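Local coordinates for intestinal fatty acid binding protein (Rattus norvegicus, PDB 1ICM), which binds long-chain fatty acids such as myristate inside a beta-clam barrel and probably serves their uptake and transport within intestinal cells, at residues W6-N11 with A124-K129; R56-V61 with F68-A73; T76-T81 with F93-N98; G86-G91 with I103-I108. One frame throughout, in Å; residues are numbered along the deposited sequence.

Interaction 1 of 4, residues W6-N11 with A124-K129; sequences WKVDRN and AKRIFK
Asn11 and Arg126 run alongside each other in the same direction, joined where OD1 of Asn11 takes the NE-H of Arg126 at 2.7 Å. The oxygen sits in the guanidinium plane, but NE stands 39° out of the amide's carbonyl plane, and NH2 adds a weak second bond. A bend at chi3 (80°) turns the arginine head back toward the amide; a water accepts from Asn11 ND2 and, weakly, from Arg126 NH2, while NH2 also forms a salt bridge with Asp34. On the face of the sheet that carries Ile127, the extended Arg10 chain lays its guanidinium over the isoleucine, CG2 standing 3.2 Å above the plane near its rim. Its NH1 binds Asp9 OD2 at 2.8 Å through the anti lone pair. The carboxylate, with CG anti to the backbone N (chi1 180°), also meets Lys129, whose NZ makes a long 3.9 Å salt bridge to Asp9 OD2. Between the Val8-Phe128 and Arg10-Ile127 pairs the register shifts by one residue: Asp9 N, at 2.8 Å, and more weakly Arg10 N, both donate to Ile127 O, a classic beta bulge. Beyond it, Phe128 packs CE2 against Val8 CB at 4.0 Å. Lys129 NZ and Arg10 NH1 come within 4.2 Å of each other, and the carboxylates of Asp9 and Glu112, the latter bridged to both, probably offset the like charges.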
# COMPACT_ATOMS: atom_id res chain seq x y z
N TRP A 6 -0.59 -10.49 7.26
CA TRP A 6 -0.39 -9.29 8.07
C TRP A 6 -1.73 -8.57 8.23
O TRP A 6 -2.48 -8.45 7.26
CB TRP A 6 0.57 -8.37 7.29
CG TRP A 6 1.94 -8.97 6.99
CD1 TRP A 6 2.30 -9.65 5.86
CD2 TRP A 6 3.09 -8.92 7.84
NE1 TRP A 6 3.61 -10.07 5.96
CE2 TRP A 6 4.13 -9.61 7.16
CE3 TRP A 6 3.36 -8.40 9.13
CZ2 TRP A 6 5.41 -9.73 7.73
CZ3 TRP A 6 4.62 -8.52 9.69
CH2 TRP A 6 5.62 -9.20 8.98
N LYS A 7 -2.01 -8.05 9.42
CA LYS A 7 -3.27 -7.37 9.71
C LYS A 7 -2.99 -5.99 10.26
O LYS A 7 -2.20 -5.78 11.19
CB LYS A 7 -4.11 -8.14 10.73
CG LYS A 7 -5.45 -7.51 11.10
CD LYS A 7 -6.63 -7.84 10.17
CE LYS A 7 -8.03 -7.57 10.75
NZ LYS A 7 -9.10 -8.43 10.20
N VAL A 8 -3.68 -5.01 9.68
CA VAL A 8 -3.39 -3.66 10.16
C VAL A 8 -3.63 -3.45 11.64
O VAL A 8 -4.62 -3.96 12.16
CB VAL A 8 -4.11 -2.63 9.29
CG1 VAL A 8 -5.62 -2.69 9.55
CG2 VAL A 8 -3.54 -1.23 9.54
N ASP A 9 -2.75 -2.70 12.32
CA ASP A 9 -2.86 -2.43 13.73
C ASP A 9 -3.08 -0.95 14.05
O ASP A 9 -3.92 -0.61 14.89
CB ASP A 9 -1.55 -2.89 14.36
CG ASP A 9 -1.52 -2.67 15.83
OD1 ASP A 9 -2.45 -3.27 16.50
OD2 ASP A 9 -0.68 -2.00 16.37
N ARG A 10 -2.31 -0.05 13.43
CA ARG A 10 -2.48 1.37 13.69
C ARG A 10 -2.04 2.19 12.49
O ARG A 10 -1.33 1.68 11.62
CB ARG A 10 -1.79 1.85 14.95
CG ARG A 10 -0.32 1.49 14.88
CD ARG A 10 0.39 1.59 16.24
NE ARG A 10 1.83 1.40 16.10
CZ ARG A 10 2.49 0.23 15.97
NH1 ARG A 10 1.86 -0.94 15.97
NH2 ARG A 10 3.82 0.18 15.85
N ASN A 11 -2.49 3.45 12.47
CA ASN A 11 -2.13 4.34 11.36
C ASN A 11 -1.54 5.62 11.90
O ASN A 11 -1.75 5.96 13.08
CB ASN A 11 -3.40 4.80 10.64
CG ASN A 11 -4.29 3.64 10.23
OD1 ASN A 11 -3.93 2.69 9.52
ND2 ASN A 11 -5.53 3.75 10.67
N ALA A 124 2.21 9.43 5.39
CA ALA A 124 1.28 8.67 6.22
C ALA A 124 1.90 7.29 6.41
O ALA A 124 2.68 6.83 5.58
CB ALA A 124 -0.05 8.41 5.52
N LYS A 125 1.54 6.58 7.49
CA LYS A 125 2.01 5.21 7.66
C LYS A 125 0.82 4.34 8.12
O LYS A 125 -0.13 4.80 8.82
CB LYS A 125 2.97 5.07 8.82
CG LYS A 125 4.11 6.07 8.81
CD LYS A 125 5.32 5.38 9.42
CE LYS A 125 6.20 6.33 10.21
NZ LYS A 125 6.66 7.50 9.45
N ARG A 126 0.93 3.07 7.73
CA ARG A 126 0.03 2.00 8.14
C ARG A 126 0.93 0.92 8.71
O ARG A 126 1.82 0.46 8.00
CB ARG A 126 -0.84 1.45 7.02
CG ARG A 126 -1.70 2.59 6.47
CD ARG A 126 -3.03 2.11 5.89
NE ARG A 126 -4.00 1.87 6.96
CZ ARG A 126 -5.14 1.27 6.66
NH1 ARG A 126 -5.34 0.94 5.37
NH2 ARG A 126 -6.04 1.07 7.61
N ILE A 127 0.75 0.54 9.97
CA ILE A 127 1.59 -0.51 10.56
C ILE A 127 0.81 -1.81 10.79
O ILE A 127 -0.28 -1.78 11.39
CB ILE A 127 2.18 0.10 11.83
CG1 ILE A 127 3.02 1.33 11.45
CG2 ILE A 127 2.96 -0.96 12.62
CD1 ILE A 127 3.33 2.29 12.60
N PHE A 128 1.31 -2.97 10.35
CA PHE A 128 0.63 -4.25 10.47
C PHE A 128 1.31 -5.20 11.43
O PHE A 128 2.54 -5.10 11.57
CB PHE A 128 0.72 -4.96 9.11
CG PHE A 128 0.12 -4.15 7.97
CD1 PHE A 128 0.72 -2.98 7.48
CD2 PHE A 128 -1.08 -4.55 7.38
CE1 PHE A 128 0.14 -2.24 6.43
CE2 PHE A 128 -1.68 -3.83 6.34
CZ PHE A 128 -1.06 -2.66 5.87
N LYS A 129 0.54 -6.10 12.06
CA LYS A 129 1.11 -7.09 12.96
C LYS A 129 1.01 -8.41 12.26
O LYS A 129 0.09 -8.63 11.49
CB LYS A 129 0.40 -7.19 14.29
CG LYS A 129 0.99 -6.22 15.30
CD LYS A 129 0.18 -6.27 16.59
CE LYS A 129 0.36 -5.02 17.43
NZ LYS A 129 1.79 -4.74 17.70
O HOH W 1 -6.93 0.86 10.74

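Interaction 2 of 4, residues R56-V61 with F68-A73; sequences RNIDVV and FAYSLA. With MYR (myristic acid), chain B.
Arg56 reaches across to the backbone of Ser71 and grips its carbonyl oxygen end-on, NH1 and NH2 each bonding Ser71 O at 2.9 Å. The oxygen lies in the guanidinium plane; NH2 is in the carbonyl plane as well, whereas NH1 stands 43° above it. Ala73 N lies over one face of the guanidinium, near its rim, and Ile58 CD1 sits 3.5 Å over the centre of the other, sandwiching the group, while the paired bonds to Ser71 O fix its rotation. Also near the guanidinium plane, beyond NH2, lies Tyr70 OH, 3.0 Å from Arg56 NH2, with guanidinium and phenol ring planes 64° apart; Glu51 completes the cluster by a salt bridge to Arg56 and a hydrogen bond to that hydroxyl. Tyr70, with CG anti to its backbone N (chi1 168°), lays its ring along the ligand, myristate C3 standing 3.8 Å over the centre. Val60 divides its methyls, CG2 touching Tyr70 CE1 at 3.9 Å and CG1 meeting Phe68 CE2 at 4.0 Å. This inner side is close-packed. Outward the contact thins: Val61 is exposed and points away, and the axes of strands 57-61 and 68-71 come no nearer than 8.6 Å, without a backbone ladder. Such a break between neighbouring antiparallel strands, bridged by side chains, is the gap between strands D and E of the fatty-acid-binding beta-clam.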
# COMPACT_ATOMS: atom_id res chain seq x y z
N ARG A 56 -13.07 -4.55 -0.46
CA ARG A 56 -12.99 -5.53 -1.53
C ARG A 56 -11.97 -6.61 -1.19
O ARG A 56 -11.31 -6.58 -0.15
CB ARG A 56 -12.49 -4.86 -2.82
CG ARG A 56 -11.24 -4.00 -2.58
CD ARG A 56 -10.59 -3.41 -3.83
NE ARG A 56 -9.27 -2.80 -3.55
CZ ARG A 56 -8.55 -2.13 -4.46
NH1 ARG A 56 -9.00 -1.94 -5.69
NH2 ARG A 56 -7.35 -1.62 -4.13
N ASN A 57 -11.83 -7.51 -2.12
CA ASN A 57 -10.90 -8.62 -1.98
C ASN A 57 -10.33 -8.87 -3.35
O ASN A 57 -11.02 -9.36 -4.23
CB ASN A 57 -11.63 -9.90 -1.51
CG ASN A 57 -12.06 -9.75 -0.07
OD1 ASN A 57 -13.21 -9.38 0.23
ND2 ASN A 57 -11.15 -10.04 0.84
N ILE A 58 -9.05 -8.57 -3.53
CA ILE A 58 -8.44 -8.77 -4.83
C ILE A 58 -7.00 -9.21 -4.69
O ILE A 58 -6.37 -9.00 -3.65
CB ILE A 58 -8.38 -7.43 -5.54
CG1 ILE A 58 -7.58 -6.42 -4.73
CG2 ILE A 58 -9.80 -6.89 -5.67
CD1 ILE A 58 -7.13 -5.19 -5.51
N ASP A 59 -6.53 -9.79 -5.80
CA ASP A 59 -5.15 -10.22 -5.88
C ASP A 59 -4.35 -9.16 -6.64
O ASP A 59 -4.82 -8.56 -7.64
CB ASP A 59 -5.05 -11.52 -6.68
CG ASP A 59 -5.50 -12.75 -5.93
OD1 ASP A 59 -6.12 -12.49 -4.80
OD2 ASP A 59 -5.29 -13.87 -6.36
N VAL A 60 -3.14 -8.92 -6.18
CA VAL A 60 -2.23 -7.97 -6.83
C VAL A 60 -0.99 -8.81 -7.14
O VAL A 60 -0.37 -9.37 -6.23
CB VAL A 60 -1.85 -6.81 -5.95
CG1 VAL A 60 -1.14 -5.75 -6.79
CG2 VAL A 60 -3.05 -6.17 -5.27
N VAL A 61 -0.62 -8.92 -8.40
CA VAL A 61 0.57 -9.65 -8.78
C VAL A 61 1.59 -8.72 -9.45
O VAL A 61 1.25 -7.96 -10.37
CB VAL A 61 0.16 -10.72 -9.79
CG1 VAL A 61 1.37 -11.48 -10.33
CG2 VAL A 61 -0.86 -11.65 -9.12
N PHE A 68 3.45 -2.06 -13.51
CA PHE A 68 2.14 -2.69 -13.53
C PHE A 68 1.12 -1.64 -13.14
O PHE A 68 1.51 -0.55 -12.69
CB PHE A 68 2.15 -3.91 -12.56
CG PHE A 68 2.27 -3.55 -11.12
CD1 PHE A 68 3.48 -3.18 -10.53
CD2 PHE A 68 1.17 -3.61 -10.27
CE1 PHE A 68 3.55 -2.82 -9.19
CE2 PHE A 68 1.21 -3.27 -8.91
CZ PHE A 68 2.43 -2.86 -8.36
N ALA A 69 -0.18 -1.95 -13.30
CA ALA A 69 -1.22 -0.98 -12.93
C ALA A 69 -2.00 -1.43 -11.70
O ALA A 69 -2.31 -2.62 -11.56
CB ALA A 69 -2.20 -0.91 -14.10
N TYR A 70 -2.33 -0.52 -10.81
CA TYR A 70 -3.09 -0.88 -9.64
C TYR A 70 -4.14 0.19 -9.36
O TYR A 70 -3.86 1.37 -9.47
CB TYR A 70 -2.12 -0.96 -8.45
CG TYR A 70 -2.78 -1.05 -7.08
CD1 TYR A 70 -3.26 -2.26 -6.58
CD2 TYR A 70 -2.88 0.08 -6.27
CE1 TYR A 70 -3.85 -2.34 -5.32
CE2 TYR A 70 -3.46 0.01 -5.01
CZ TYR A 70 -3.96 -1.20 -4.53
OH TYR A 70 -4.52 -1.23 -3.26
N SER A 71 -5.36 -0.17 -9.01
CA SER A 71 -6.39 0.82 -8.70
C SER A 71 -6.78 0.81 -7.25
O SER A 71 -6.87 -0.24 -6.60
CB SER A 71 -7.72 0.51 -9.37
OG SER A 71 -7.54 0.51 -10.77
N LEU A 72 -7.03 1.98 -6.73
CA LEU A 72 -7.48 2.14 -5.36
C LEU A 72 -8.95 1.73 -5.30
O LEU A 72 -9.59 1.61 -6.33
CB LEU A 72 -7.41 3.59 -4.89
CG LEU A 72 -6.02 4.18 -5.04
CD1 LEU A 72 -5.97 5.47 -4.23
CD2 LEU A 72 -5.02 3.12 -4.58
N ALA A 73 -9.47 1.53 -4.09
CA ALA A 73 -10.83 1.10 -3.81
C ALA A 73 -11.85 2.01 -4.45
O ALA A 73 -12.92 1.59 -4.89
CB ALA A 73 -11.04 1.14 -2.30
C1 MYR B . 0.76 -3.69 -3.57
O1 MYR B . 0.10 -4.26 -2.62
O2 MYR B . 1.96 -3.82 -3.65
C2 MYR B . -0.07 -2.88 -4.56
C3 MYR B . 0.27 -1.40 -4.61
C4 MYR B . 0.01 -0.65 -3.31
C5 MYR B . 0.28 0.86 -3.37
C6 MYR B . -0.37 1.57 -2.18
C7 MYR B . -0.90 2.97 -2.46
C8 MYR B . -2.27 3.15 -1.81
C9 MYR B . -2.38 4.46 -1.07
C10 MYR B . -3.46 4.47 -0.00
C11 MYR B . -4.75 5.05 -0.53
C12 MYR B . -5.99 4.81 0.32
C13 MYR B . -7.21 5.36 -0.40
C14 MYR B . -8.49 5.39 0.42

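Interaction 3 of 4, residues T76-T81 with F93-N98; sequences TELTGT and FKRVDN
The guanidinium of Arg95 has Thr76 CG2 over one face, 3.8 Å above the plane and toward the rim, while the Asp97 carboxylate lies at its edge. That grip is side-on: NE bonds Asp97 OD1 at 3.0 Å and NH2 bonds Asp97 OD2 at 2.7 Å, both through syn lone pairs, and the bend of the arginine at chi3 (55°) turns its head to the acid. The Phe93 ring has Thr79 O at its edge, and its CD1 presses to 3.4 Å from Gly80 CA, so that the ring packs directly on the glycine backbone. Phe93 in turn meets the Trp82 ring edge-to-face. These residues belong to the hairpin of strands 77-85 and 88-95 in the beta-clam wall, in which Leu78 pairs with Arg95 and Gly80 with Phe93, while Thr79 and Lys94 exchange two backbone hydrogen bonds. On the face with Leu78, CD2 of that residue rests on Arg95 CG at 3.9 Å; the same leucine comes close to bound myristate. On the face with Thr79, CG2 of this threonine meets Val96 CG2 at 4.0 Å. Where strand 93-95 ends, Val96 N still donates to Glu77 O at 2.9 Å before the chain turns off, and Arg95 NH1 reaches the backbone oxygen of Met21.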
# COMPACT_ATOMS: atom_id res chain seq x y z
N THR A 76 -9.33 5.31 -8.38
CA THR A 76 -8.15 6.11 -8.79
C THR A 76 -7.07 5.19 -9.31
O THR A 76 -6.65 4.26 -8.59
CB THR A 76 -7.60 6.88 -7.60
OG1 THR A 76 -8.59 7.79 -7.20
CG2 THR A 76 -6.29 7.59 -7.88
N GLU A 77 -6.67 5.37 -10.56
CA GLU A 77 -5.66 4.47 -11.15
C GLU A 77 -4.20 4.92 -11.02
O GLU A 77 -3.90 6.11 -11.18
CB GLU A 77 -6.04 4.09 -12.58
CG GLU A 77 -7.29 3.20 -12.55
CD GLU A 77 -8.10 3.16 -13.82
OE1 GLU A 77 -8.00 3.98 -14.74
OE2 GLU A 77 -8.93 2.14 -13.80
N LEU A 78 -3.29 3.98 -10.71
CA LEU A 78 -1.87 4.29 -10.55
C LEU A 78 -1.10 3.32 -11.45
O LEU A 78 -1.60 2.23 -11.81
CB LEU A 78 -1.35 3.90 -9.12
CG LEU A 78 -2.17 4.35 -7.93
CD1 LEU A 78 -1.42 3.95 -6.67
CD2 LEU A 78 -2.18 5.86 -7.92
N THR A 79 0.13 3.68 -11.80
CA THR A 79 0.98 2.76 -12.55
C THR A 79 2.36 2.92 -11.92
O THR A 79 2.73 4.03 -11.48
CB THR A 79 1.08 2.90 -14.06
OG1 THR A 79 1.44 4.26 -14.27
CG2 THR A 79 -0.27 2.62 -14.68
N GLY A 80 3.14 1.84 -11.82
CA GLY A 80 4.46 2.04 -11.22
C GLY A 80 5.18 0.70 -11.09
O GLY A 80 4.81 -0.29 -11.71
N THR A 81 6.22 0.73 -10.27
CA THR A 81 7.02 -0.47 -10.04
C THR A 81 7.52 -0.51 -8.61
O THR A 81 7.72 0.48 -7.91
CB THR A 81 8.34 -0.49 -10.90
OG1 THR A 81 9.11 0.58 -10.43
CG2 THR A 81 8.07 -0.22 -12.37
N PHE A 93 5.32 5.22 -7.87
CA PHE A 93 4.06 5.27 -8.61
C PHE A 93 3.66 6.68 -9.06
O PHE A 93 4.17 7.68 -8.56
CB PHE A 93 2.93 4.74 -7.71
CG PHE A 93 3.14 3.29 -7.36
CD1 PHE A 93 2.82 2.29 -8.28
CD2 PHE A 93 3.69 2.99 -6.11
CE1 PHE A 93 3.08 0.96 -7.92
CE2 PHE A 93 3.92 1.66 -5.73
CZ PHE A 93 3.62 0.67 -6.66
N LYS A 94 2.73 6.67 -9.99
CA LYS A 94 2.17 7.89 -10.57
C LYS A 94 0.67 7.71 -10.74
O LYS A 94 0.25 6.64 -11.20
CB LYS A 94 2.66 7.95 -12.03
CG LYS A 94 3.16 9.29 -12.53
CD LYS A 94 4.68 9.32 -12.67
CE LYS A 94 5.30 10.65 -12.27
NZ LYS A 94 6.66 10.81 -12.80
N ARG A 95 -0.13 8.74 -10.42
CA ARG A 95 -1.58 8.74 -10.61
C ARG A 95 -1.79 8.94 -12.10
O ARG A 95 -1.20 9.87 -12.63
CB ARG A 95 -2.21 9.94 -9.88
CG ARG A 95 -2.38 9.69 -8.38
CD ARG A 95 -3.16 10.75 -7.61
NE ARG A 95 -4.50 11.02 -8.19
CZ ARG A 95 -5.53 11.47 -7.46
NH1 ARG A 95 -5.46 11.70 -6.13
NH2 ARG A 95 -6.69 11.70 -8.10
N VAL A 96 -2.55 8.14 -12.80
CA VAL A 96 -2.68 8.36 -14.21
C VAL A 96 -3.51 9.59 -14.54
O VAL A 96 -3.34 10.11 -15.63
CB VAL A 96 -3.38 7.14 -14.79
CG1 VAL A 96 -3.70 7.29 -16.28
CG2 VAL A 96 -2.52 5.92 -14.51
N ASP A 97 -4.39 10.05 -13.63
CA ASP A 97 -5.20 11.21 -13.97
C ASP A 97 -4.42 12.52 -14.03
O ASP A 97 -4.40 13.21 -15.06
CB ASP A 97 -6.39 11.34 -12.99
CG ASP A 97 -6.04 11.34 -11.53
OD1 ASP A 97 -4.90 11.22 -11.12
OD2 ASP A 97 -7.08 11.48 -10.73
N ASN A 98 -3.81 12.85 -12.89
CA ASN A 98 -3.06 14.04 -12.65
C ASN A 98 -1.54 13.95 -12.79
O ASN A 98 -0.87 14.98 -12.65
CB ASN A 98 -3.58 14.79 -11.40
CG ASN A 98 -3.20 14.13 -10.08
OD1 ASN A 98 -3.72 14.44 -8.99
ND2 ASN A 98 -2.23 13.24 -10.18

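Interaction 4 of 4, residues G86-G91 with I103-I108; sequences GNKLVG and IAVREI. With MYR (myristic acid), chain B.
Lys88 extends parallel to Glu107, its CG 4.2 Å from Glu107 CB, just after a water has bridged Asn87 O to Ile108 N ahead of the direct backbone ladder. The charged ends of the lysine and the glutamate do not touch, although the opposite charges may still draw them together. Leu89 opens the regular pairing: its N donates to Arg106 O and its O accepts from Arg106 N at 3.0 Å. On the inward face the CB atoms of Leu89 and Arg106 stand 4.2 Å apart, and Leu89 continues onto Phe2, Leu64 and Trp82. Val90 faces the other way, beside Val105, whose CG1 approaches Leu89 O to 3.7 Å. Gly91 closes the run with a second hydrogen-bonded pair, Ala104 N giving to Gly91 O at 2.8 Å and Gly91 N giving back to Ala104 O. From this ladder Arg106 leads its head away from strand 88-91: CG is anti to the carbonyl carbon (chi1 -81°) and the chain is extended to NE. There NH2 meets myristate O1 at 2.8 Å, in the guanidinium plane and nearly straight (166°), while NH1 reaches myristate O2 at 2.8 Å at a more bent 137°. Gln115 OE1 takes the NE-H, steadying the head. Gripped end-on by two nitrogens, the ligand's head group is probably bound as the carboxylate, its charge balanced inside the protein by this arginine.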
# COMPACT_ATOMS: atom_id res chain seq x y z
N GLY A 86 18.05 -2.85 -0.68
CA GLY A 86 18.52 -3.30 0.59
C GLY A 86 17.50 -4.34 0.99
O GLY A 86 17.19 -5.30 0.27
N ASN A 87 16.97 -4.11 2.18
CA ASN A 87 15.97 -4.98 2.74
C ASN A 87 14.55 -4.50 2.55
O ASN A 87 13.60 -5.17 2.96
CB ASN A 87 16.26 -5.13 4.24
CG ASN A 87 17.04 -6.41 4.41
OD1 ASN A 87 16.50 -7.51 4.18
ND2 ASN A 87 18.32 -6.26 4.77
N LYS A 88 14.42 -3.32 1.98
CA LYS A 88 13.12 -2.71 1.76
C LYS A 88 12.62 -2.85 0.35
O LYS A 88 13.37 -3.00 -0.61
CB LYS A 88 13.25 -1.20 1.86
CG LYS A 88 13.90 -0.62 3.11
CD LYS A 88 14.17 0.87 2.94
CE LYS A 88 14.11 1.60 4.28
NZ LYS A 88 14.63 2.98 4.28
N LEU A 89 11.28 -2.71 0.25
CA LEU A 89 10.64 -2.67 -1.06
C LEU A 89 10.31 -1.17 -1.23
O LEU A 89 9.72 -0.56 -0.31
CB LEU A 89 9.38 -3.53 -1.18
CG LEU A 89 9.63 -5.02 -1.36
CD1 LEU A 89 8.29 -5.76 -1.26
CD2 LEU A 89 10.14 -5.19 -2.78
N VAL A 90 10.72 -0.58 -2.37
CA VAL A 90 10.49 0.83 -2.64
C VAL A 90 9.61 0.87 -3.86
O VAL A 90 9.97 0.20 -4.83
CB VAL A 90 11.83 1.56 -2.86
CG1 VAL A 90 11.60 3.00 -3.33
CG2 VAL A 90 12.62 1.57 -1.55
N GLY A 91 8.46 1.56 -3.74
CA GLY A 91 7.51 1.62 -4.82
C GLY A 91 7.40 3.05 -5.35
O GLY A 91 7.14 3.99 -4.60
N ILE A 103 4.96 7.80 -3.62
CA ILE A 103 6.00 6.83 -3.26
C ILE A 103 5.53 5.95 -2.11
O ILE A 103 4.94 6.44 -1.14
CB ILE A 103 7.16 7.61 -2.61
CG1 ILE A 103 7.77 8.57 -3.62
CG2 ILE A 103 8.24 6.61 -2.16
CD1 ILE A 103 8.17 7.93 -4.93
N ALA A 104 5.86 4.66 -2.17
CA ALA A 104 5.49 3.81 -1.04
C ALA A 104 6.69 2.95 -0.65
O ALA A 104 7.45 2.50 -1.52
CB ALA A 104 4.29 2.92 -1.35
N VAL A 105 6.81 2.69 0.64
CA VAL A 105 7.88 1.84 1.13
C VAL A 105 7.32 0.80 2.10
O VAL A 105 6.48 1.11 2.93
CB VAL A 105 8.86 2.68 1.98
CG1 VAL A 105 10.04 1.85 2.51
CG2 VAL A 105 9.31 3.90 1.18
N ARG A 106 7.83 -0.42 1.97
CA ARG A 106 7.46 -1.51 2.85
C ARG A 106 8.76 -1.96 3.52
O ARG A 106 9.74 -2.26 2.87
CB ARG A 106 6.94 -2.73 2.12
CG ARG A 106 5.48 -2.57 1.74
CD ARG A 106 4.99 -3.80 1.00
NE ARG A 106 3.55 -3.73 0.81
CZ ARG A 106 2.87 -4.08 -0.27
NH1 ARG A 106 3.50 -4.50 -1.37
NH2 ARG A 106 1.54 -3.95 -0.27
N GLU A 107 8.74 -2.00 4.84
CA GLU A 107 9.92 -2.46 5.54
C GLU A 107 9.50 -3.18 6.83
O GLU A 107 8.46 -2.88 7.40
CB GLU A 107 10.79 -1.24 5.81
CG GLU A 107 10.28 -0.47 7.01
CD GLU A 107 11.00 0.85 7.14
OE1 GLU A 107 12.27 0.70 7.51
OE2 GLU A 107 10.41 1.91 6.91
N ILE A 108 10.30 -4.16 7.28
CA ILE A 108 10.04 -4.90 8.51
C ILE A 108 10.76 -4.25 9.69
O ILE A 108 11.93 -3.84 9.66
CB ILE A 108 10.61 -6.33 8.44
CG1 ILE A 108 10.32 -7.11 7.16
CG2 ILE A 108 10.19 -7.13 9.68
CD1 ILE A 108 8.84 -7.46 7.09
C1 MYR B . 0.76 -3.69 -3.57
O1 MYR B . 0.10 -4.26 -2.62
O2 MYR B . 1.96 -3.82 -3.65
C2 MYR B . -0.07 -2.88 -4.56
C3 MYR B . 0.27 -1.40 -4.61
C4 MYR B . 0.01 -0.65 -3.31
C5 MYR B . 0.28 0.86 -3.37
C6 MYR B . -0.37 1.57 -2.18
C7 MYR B . -0.90 2.97 -2.46
C8 MYR B . -2.27 3.15 -1.81
C9 MYR B . -2.38 4.46 -1.07
C10 MYR B . -3.46 4.47 -0.00
C11 MYR B . -4.75 5.05 -0.53
C12 MYR B . -5.99 4.81 0.32
C13 MYR B . -7.21 5.36 -0.40
C14 MYR B . -8.49 5.39 0.42
O HOH W 2 12.91 -4.62 5.76

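In the fold
All four contacts belong to one antiparallel sheet, open between strands 57-63 and 68-71, that wraps round the myristate. Interaction 1 pairs the first and last strands, 4-12 and 122-130, and so spans the other three along the chain. Interaction 2 bridges the gap; its centre lies about 18 Å from that of interaction 1. Interaction 3 follows, about 12 Å from interaction 2 between centres and joined to it by strands 68-71 and 77-85. Interactions 3 and 4, centres about 18 Å apart, alternate their segments along the chain and share strand 88-95. Interactions 2 and 4 lie on opposite sides of the chain's centre, the former touching the ligand's hydrocarbon chain and the latter its carboxylate.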